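Local structure of macrolide 2'-phosphotransferase MphH (Brachybacterium faecium, 5UXD) at residues L69-L72 and A73-D77; E198-P201 and A202-L205; T212-L215 and D216-T219. The protein binds the macrolide azithromycin and probably inactivates macrolide antibiotics by transferring a phosphate from GTP to their 2'-hydroxyl. One frame throughout, in Å; residues are numbered along the deposited sequence.

Contact 1: L69-L72 and A73-D77; sequences LAML and APHLD
Two backbone hydrogen bonds carry Leu69-Leu72 over into Ala73-Asp77. Ala73 N donates to Leu69 O at 3.2 Å, the last regular i to i+4 bond of the helix. Beyond Pro74 the spacing shortens to i to i+3: His75 N reaches Leu72 O at 2.8 Å, coming from above the carbonyl plane. A third, weak bond uses a side chain. His75 ND1 lies 3.1 Å from Met71 O, which sits at the imidazole edge, near the ring plane, but the bond is far from straight, its N-H...O angle only 126°.

These bonds describe how helix 59-72 ends: its final α-helical turn tightens into a short 3-10 turn at Ala73-His75 before the chain leaves as a loop toward strand 85-86. Pro74 has no N-H to continue the α-helical pattern, and its ring carbon CD lies 3.6 Å from Ala70 O, where an amide donor would otherwise come.

Side-chain packing occurs on two sides of the turn. On the outer side, Met71 has CG between its backbone N and carbonyl carbon (chi1 72°), and the chain bends again further out. This brings Met71 CE, the methyl, to 3.9 Å from His75 ND1, the two side chains crossing at about a right angle. On the buried side the contact is apolar: Leu72 CD1 meets Leu76 CG at 3.8 Å, while Leu76 CD1 comes up against Leu72 CG. Leu132 of helix 119-133 and Trp217 also pack on Leu72, and Gln131 touches Leu76 and accepts a hydrogen bond from Asp77 N.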
loop_
_atom_site.group_PDB
_atom_site.type_symbol
_atom_site.label_atom_id
_atom_site.label_comp_id
_atom_site.label_asym_id
_atom_site.label_seq_id
_atom_site.Cartn_x
_atom_site.Cartn_y
_atom_site.Cartn_z
ATOM N N LEU A 69 -1.196 -13.007 1.799
ATOM C CA LEU A 69 -0.562 -13.365 0.531
ATOM C C LEU A 69 -0.883 -14.801 0.128
ATOM O O LEU A 69 -1.097 -15.092 -1.055
ATOM C CB LEU A 69 0.952 -13.167 0.633
ATOM C CG LEU A 69 1.446 -11.722 0.681
ATOM C CD1 LEU A 69 2.950 -11.674 0.987
ATOM C CD2 LEU A 69 1.127 -11.043 -0.641
ATOM N N ALA A 70 -0.906 -15.717 1.098
ATOM C CA ALA A 70 -1.177 -17.117 0.781
ATOM C C ALA A 70 -2.583 -17.304 0.222
ATOM O O ALA A 70 -2.776 -18.032 -0.760
ATOM C CB ALA A 70 -0.981 -17.981 2.023
ATOM N N MET A 71 -3.577 -16.669 0.820
ATOM C CA MET A 71 -4.938 -16.839 0.339
ATOM C C MET A 71 -5.267 -16.041 -0.906
ATOM O O MET A 71 -6.178 -16.392 -1.635
ATOM C CB MET A 71 -5.952 -16.444 1.419
ATOM C CG MET A 71 -6.045 -14.951 1.688
ATOM S SD MET A 71 -7.397 -14.070 0.857
ATOM C CE MET A 71 -8.249 -15.414 0.068
ATOM N N LEU A 72 -4.491 -15.002 -1.172
ATOM C CA LEU A 72 -4.832 -14.073 -2.246
ATOM C C LEU A 72 -4.262 -14.500 -3.595
ATOM O O LEU A 72 -4.932 -14.349 -4.622
ATOM C CB LEU A 72 -4.345 -12.668 -1.882
ATOM C CG LEU A 72 -4.510 -11.509 -2.852
ATOM C CD1 LEU A 72 -5.979 -11.316 -3.223
ATOM C CD2 LEU A 72 -3.928 -10.259 -2.199
ATOM N N ALA A 73 -3.056 -15.064 -3.602
ATOM C CA ALA A 73 -2.372 -15.380 -4.855
ATOM C C ALA A 73 -3.205 -16.190 -5.853
ATOM O O ALA A 73 -3.170 -15.853 -7.049
ATOM C CB ALA A 73 -1.055 -16.106 -4.539
ATOM N N PRO A 74 -3.951 -17.232 -5.464
ATOM C CA PRO A 74 -4.754 -17.961 -6.464
ATOM C C PRO A 74 -5.835 -17.127 -7.127
ATOM O O PRO A 74 -6.318 -17.518 -8.198
ATOM C CB PRO A 74 -5.373 -19.109 -5.654
ATOM C CG PRO A 74 -4.505 -19.261 -4.475
ATOM C CD PRO A 74 -4.019 -17.889 -4.146
ATOM N N HIS A 75 -6.233 -15.999 -6.541
ATOM C CA HIS A 75 -7.383 -15.236 -7.018
ATOM C C HIS A 75 -7.012 -14.021 -7.854
ATOM O O HIS A 75 -7.909 -13.329 -8.347
ATOM C CB HIS A 75 -8.243 -14.799 -5.827
ATOM C CG HIS A 75 -8.778 -15.945 -5.031
ATOM N ND1 HIS A 75 -8.419 -16.173 -3.722
ATOM C CD2 HIS A 75 -9.620 -16.949 -5.373
ATOM C CE1 HIS A 75 -9.029 -17.260 -3.284
ATOM N NE2 HIS A 75 -9.764 -17.750 -4.266
ATOM N N LEU A 76 -5.724 -13.750 -8.042
ATOM C CA LEU A 76 -5.275 -12.624 -8.848
ATOM C C LEU A 76 -4.448 -13.123 -10.024
ATOM O O LEU A 76 -3.592 -13.999 -9.865
ATOM C CB LEU A 76 -4.424 -11.640 -8.038
ATOM C CG LEU A 76 -4.996 -10.886 -6.842
ATOM C CD1 LEU A 76 -4.016 -9.782 -6.445
ATOM C CD2 LEU A 76 -6.367 -10.301 -7.155
ATOM N N ASP A 77 -4.680 -12.535 -11.196
ATOM C CA ASP A 77 -3.862 -12.884 -12.349
ATOM C C ASP A 77 -2.466 -12.286 -12.240
ATOM O O ASP A 77 -1.484 -12.926 -12.635
ATOM C CB ASP A 77 -4.552 -12.444 -13.635
ATOM C CG ASP A 77 -5.822 -13.217 -13.895
ATOM O OD1 ASP A 77 -6.066 -14.206 -13.171
ATOM O OD2 ASP A 77 -6.576 -12.835 -14.812
#

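Contact 2: E198-P201 and A202-L205; sequences ELYP and AHTL
His203 turns back over Glu198-Pro201, and its ring is held on one side by the backbone of Glu198. His203 CB lies 3.7 Å from Tyr200 O, the same carbonyl that accepts a bond from His203 N. With CG anti to its own carbonyl carbon (chi1 -67°), the ring swings toward Glu198. There His203 ND1 donates to Glu198 O at 2.7 Å, almost straight at 175°, with the oxygen in the ring plane and ND1 in the carbonyl plane. His203 CE1 has Glu198 OE2 at 3.1 Å and Tyr200 CE1 at 3.6 Å; the tyrosine and imidazole planes meet obliquely at 60°. At the tip, His203 NE2 has Glu198 OE2 at 4.0 Å, and Asp216 touches CD2. Further along the chain, Pro201 O receives both Thr204 N and Thr204 OG1 from the same face of its plane, closing the turn into strand 204-207.

Glu198 and Tyr200 belong to the azithromycin pocket; in another structure of this protein Ala202 lines the GDP site and His203 binds magnesium. The drug and nucleotide sites therefore meet in this loop. The ND1 bond fixes the rotation of the imidazole and leaves NE2 as the nitrogen that could face a metal, consistent with that magnesium.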
loop_
_atom_site.group_PDB
_atom_site.type_symbol
_atom_site.label_atom_id
_atom_site.label_comp_id
_atom_site.label_asym_id
_atom_site.label_seq_id
_atom_site.Cartn_x
_atom_site.Cartn_y
_atom_site.Cartn_z
ATOM N N GLU A 198 -2.945 1.193 -0.490
ATOM C CA GLU A 198 -1.893 2.118 -0.889
ATOM C C GLU A 198 -1.497 1.803 -2.328
ATOM O O GLU A 198 -0.321 1.636 -2.665
ATOM C CB GLU A 198 -0.708 2.043 0.074
ATOM C CG GLU A 198 -0.314 3.398 0.647
ATOM C CD GLU A 198 0.653 3.288 1.806
ATOM O OE1 GLU A 198 0.212 3.408 2.969
ATOM O OE2 GLU A 198 1.853 3.077 1.549
ATOM N N LEU A 199 -2.499 1.714 -3.198
ATOM C CA LEU A 199 -2.281 1.266 -4.567
ATOM C C LEU A 199 -1.941 2.473 -5.433
ATOM O O LEU A 199 -2.780 3.049 -6.127
ATOM C CB LEU A 199 -3.495 0.509 -5.087
ATOM C CG LEU A 199 -3.175 -0.434 -6.253
ATOM C CD1 LEU A 199 -2.061 -1.416 -5.883
ATOM C CD2 LEU A 199 -4.393 -1.197 -6.691
ATOM N N TYR A 200 -0.676 2.861 -5.381
ATOM C CA TYR A 200 -0.094 3.832 -6.294
ATOM C C TYR A 200 1.147 3.203 -6.911
ATOM O O TYR A 200 1.572 2.122 -6.491
ATOM C CB TYR A 200 0.202 5.159 -5.565
ATOM C CG TYR A 200 1.184 5.129 -4.416
ATOM C CD1 TYR A 200 0.790 4.719 -3.150
ATOM C CD2 TYR A 200 2.489 5.579 -4.583
ATOM C CE1 TYR A 200 1.677 4.714 -2.093
ATOM C CE2 TYR A 200 3.381 5.580 -3.532
ATOM C CZ TYR A 200 2.972 5.142 -2.289
ATOM O OH TYR A 200 3.860 5.141 -1.233
ATOM N N PRO A 201 1.706 3.814 -7.967
ATOM C CA PRO A 201 2.704 3.105 -8.792
ATOM C C PRO A 201 3.930 2.588 -8.048
ATOM O O PRO A 201 4.559 1.632 -8.521
ATOM C CB PRO A 201 3.082 4.160 -9.836
ATOM C CG PRO A 201 1.818 4.912 -10.043
ATOM C CD PRO A 201 1.194 5.009 -8.668
ATOM N N ALA A 202 4.298 3.176 -6.906
ATOM C CA ALA A 202 5.430 2.642 -6.156
ATOM C C ALA A 202 5.175 1.233 -5.629
ATOM O O ALA A 202 6.131 0.534 -5.285
ATOM C CB ALA A 202 5.780 3.562 -4.990
ATOM N N HIS A 203 3.913 0.805 -5.538
ATOM C CA HIS A 203 3.589 -0.532 -5.056
ATOM C C HIS A 203 3.155 -1.466 -6.178
ATOM O O HIS A 203 2.530 -2.499 -5.919
ATOM C CB HIS A 203 2.519 -0.454 -3.973
ATOM C CG HIS A 203 3.002 0.212 -2.729
ATOM N ND1 HIS A 203 2.224 1.068 -1.987
ATOM C CD2 HIS A 203 4.208 0.163 -2.111
ATOM C CE1 HIS A 203 2.921 1.505 -0.950
ATOM N NE2 HIS A 203 4.130 0.973 -1.004
ATOM N N THR A 204 3.444 -1.109 -7.421
ATOM C CA THR A 204 3.200 -1.989 -8.547
ATOM C C THR A 204 4.517 -2.295 -9.253
ATOM O O THR A 204 5.522 -1.591 -9.096
ATOM C CB THR A 204 2.197 -1.379 -9.540
ATOM O OG1 THR A 204 2.799 -0.259 -10.202
ATOM C CG2 THR A 204 0.922 -0.912 -8.833
ATOM N N LEU A 205 4.517 -3.385 -10.005
ATOM C CA LEU A 205 5.529 -3.568 -11.026
ATOM C C LEU A 205 4.829 -3.576 -12.369
ATOM O O LEU A 205 3.710 -4.104 -12.494
ATOM C CB LEU A 205 6.333 -4.858 -10.837
ATOM C CG LEU A 205 6.881 -5.116 -9.430
ATOM C CD1 LEU A 205 7.507 -6.494 -9.334
ATOM C CD2 LEU A 205 7.879 -4.043 -9.051
#

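Contact 3: T212-L215 and D216-T219; sequences TAVL and DWTT
The metal-binding loop that follows strand 210-214 begins here, in the place of the DFG segment of protein kinases, to which the phosphotransferase family is related. Asp216 binds magnesium in another structure of this protein, and Trp217 occupies the next position. Val214 and Trp217 form the main side-chain contact. Trp217 NE1 donates to Val214 O at 2.9 Å with an N-H angle of 150°; the nitrogen stands above the carbonyl plane, and the oxygen is itself tilted 20° from the indole plane. The bond gives the buried indole N-H a partner and folds the ring back along the chain. Trp217 CG, anti to its carbonyl carbon, sets this direction.

Leu215 O lies over one face of the indole and accepts a hydrogen bond from His196, whose ring meets Trp217 edge-to-face. Leu68, Leu69 and Leu72 of helix 59-72 also pack on the tryptophan, so the indole joins the start of the loop to helix 59-72.

Asp216 has a positive phi, which turns the chain sharply out of the strand. Its carboxylate carbon, Asp216 CG, is 3.9 Å from Leu215 CB, and the carboxylate runs on toward His203, also a magnesium-binding residue in another structure. Further back, Thr212 and Ala213 both face Leu205 in a classic beta bulge.

Val214 and Trp217 cross at about a right angle. The valine's CG1, anti to its backbone N (chi1 178°), meets the benzo half of the indole, Val214 CG1 coming to 3.5 Å from Trp217 CZ2.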
loop_
_atom_site.group_PDB
_atom_site.type_symbol
_atom_site.label_atom_id
_atom_site.label_comp_id
_atom_site.label_asym_id
_atom_site.label_seq_id
_atom_site.Cartn_x
_atom_site.Cartn_y
_atom_site.Cartn_z
ATOM N N THR A 212 2.008 -5.998 -13.604
ATOM C CA THR A 212 2.303 -7.419 -13.574
ATOM C C THR A 212 2.505 -7.959 -12.168
ATOM O O THR A 212 2.571 -9.182 -12.001
ATOM C CB THR A 212 3.550 -7.734 -14.407
ATOM O OG1 THR A 212 4.669 -6.990 -13.903
ATOM C CG2 THR A 212 3.316 -7.366 -15.872
ATOM N N ALA A 213 2.604 -7.097 -11.161
ATOM C CA ALA A 213 2.688 -7.540 -9.776
ATOM C C ALA A 213 2.302 -6.384 -8.873
ATOM O O ALA A 213 2.498 -5.218 -9.223
ATOM C CB ALA A 213 4.097 -8.039 -9.426
ATOM N N VAL A 214 1.775 -6.722 -7.697
ATOM C CA VAL A 214 1.432 -5.741 -6.679
ATOM C C VAL A 214 2.111 -6.150 -5.378
ATOM O O VAL A 214 2.060 -7.322 -4.978
ATOM C CB VAL A 214 -0.094 -5.605 -6.512
ATOM C CG1 VAL A 214 -0.435 -4.618 -5.401
ATOM C CG2 VAL A 214 -0.713 -5.141 -7.834
ATOM N N LEU A 215 2.769 -5.187 -4.742
ATOM C CA LEU A 215 3.624 -5.427 -3.591
ATOM C C LEU A 215 3.095 -4.700 -2.363
ATOM O O LEU A 215 2.156 -3.899 -2.436
ATOM C CB LEU A 215 5.059 -4.967 -3.869
ATOM C CG LEU A 215 5.597 -5.151 -5.285
ATOM C CD1 LEU A 215 6.800 -4.256 -5.501
ATOM C CD2 LEU A 215 5.957 -6.610 -5.522
ATOM N N ASP A 216 3.738 -4.993 -1.226
ATOM C CA ASP A 216 3.566 -4.309 0.062
ATOM C C ASP A 216 2.098 -4.280 0.488
ATOM O O ASP A 216 1.433 -3.253 0.462
ATOM C CB ASP A 216 4.165 -2.892 0.003
ATOM C CG ASP A 216 5.567 -2.891 -0.618
ATOM O OD1 ASP A 216 6.451 -3.654 -0.190
ATOM O OD2 ASP A 216 5.782 -2.084 -1.538
ATOM N N TRP A 217 1.690 -5.443 0.992
ATOM C CA TRP A 217 0.307 -5.709 1.371
ATOM C C TRP A 217 0.027 -5.480 2.858
ATOM O O TRP A 217 -0.971 -5.997 3.379
ATOM C CB TRP A 217 -0.054 -7.147 0.979
ATOM C CG TRP A 217 -0.200 -7.304 -0.512
ATOM C CD1 TRP A 217 0.779 -7.644 -1.403
ATOM C CD2 TRP A 217 -1.383 -7.083 -1.280
ATOM N NE1 TRP A 217 0.269 -7.656 -2.681
ATOM C CE2 TRP A 217 -1.056 -7.317 -2.632
ATOM C CE3 TRP A 217 -2.690 -6.731 -0.958
ATOM C CZ2 TRP A 217 -1.989 -7.207 -3.657
ATOM C CZ3 TRP A 217 -3.615 -6.603 -1.978
ATOM C CH2 TRP A 217 -3.263 -6.841 -3.313
ATOM N N THR A 218 0.871 -4.716 3.563
ATOM C CA THR A 218 0.622 -4.526 4.996
ATOM C C THR A 218 -0.566 -3.607 5.288
ATOM O O THR A 218 -1.090 -3.645 6.403
ATOM C CB THR A 218 1.873 -3.995 5.711
ATOM O OG1 THR A 218 2.361 -2.812 5.062
ATOM C CG2 THR A 218 2.967 -5.061 5.712
ATOM N N THR A 219 -1.013 -2.790 4.334
ATOM C CA THR A 219 -2.132 -1.883 4.587
ATOM C C THR A 219 -3.483 -2.485 4.223
ATOM O O THR A 219 -4.504 -1.780 4.293
ATOM C CB THR A 219 -1.933 -0.559 3.828
ATOM O OG1 THR A 219 -1.683 -0.816 2.438
ATOM C CG2 THR A 219 -0.752 0.210 4.391
#

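Contacts 2 and 3 lie near the centre of the chain, about 7 Å apart between their centres, whereas contact 1 lies farther out, about 16 Å from the centre of the chain, with half of its touching residues exposed. Strands 204-207 and 210-214 join the inner pair as neighbours in one sheet. His203 of contact 2 and Asp216 of contact 3, magnesium ligands in another structure, lie side by side. Contact 1 meets contact 3 through apolar packing, with Leu69 CD2 3.5 Å from Trp217 CD1, but does not touch contact 2. Ring nitrogens donate to main-chain carbonyls in all three, weakly at the helix end of contact 1 and firmly beside the drug and metal sites.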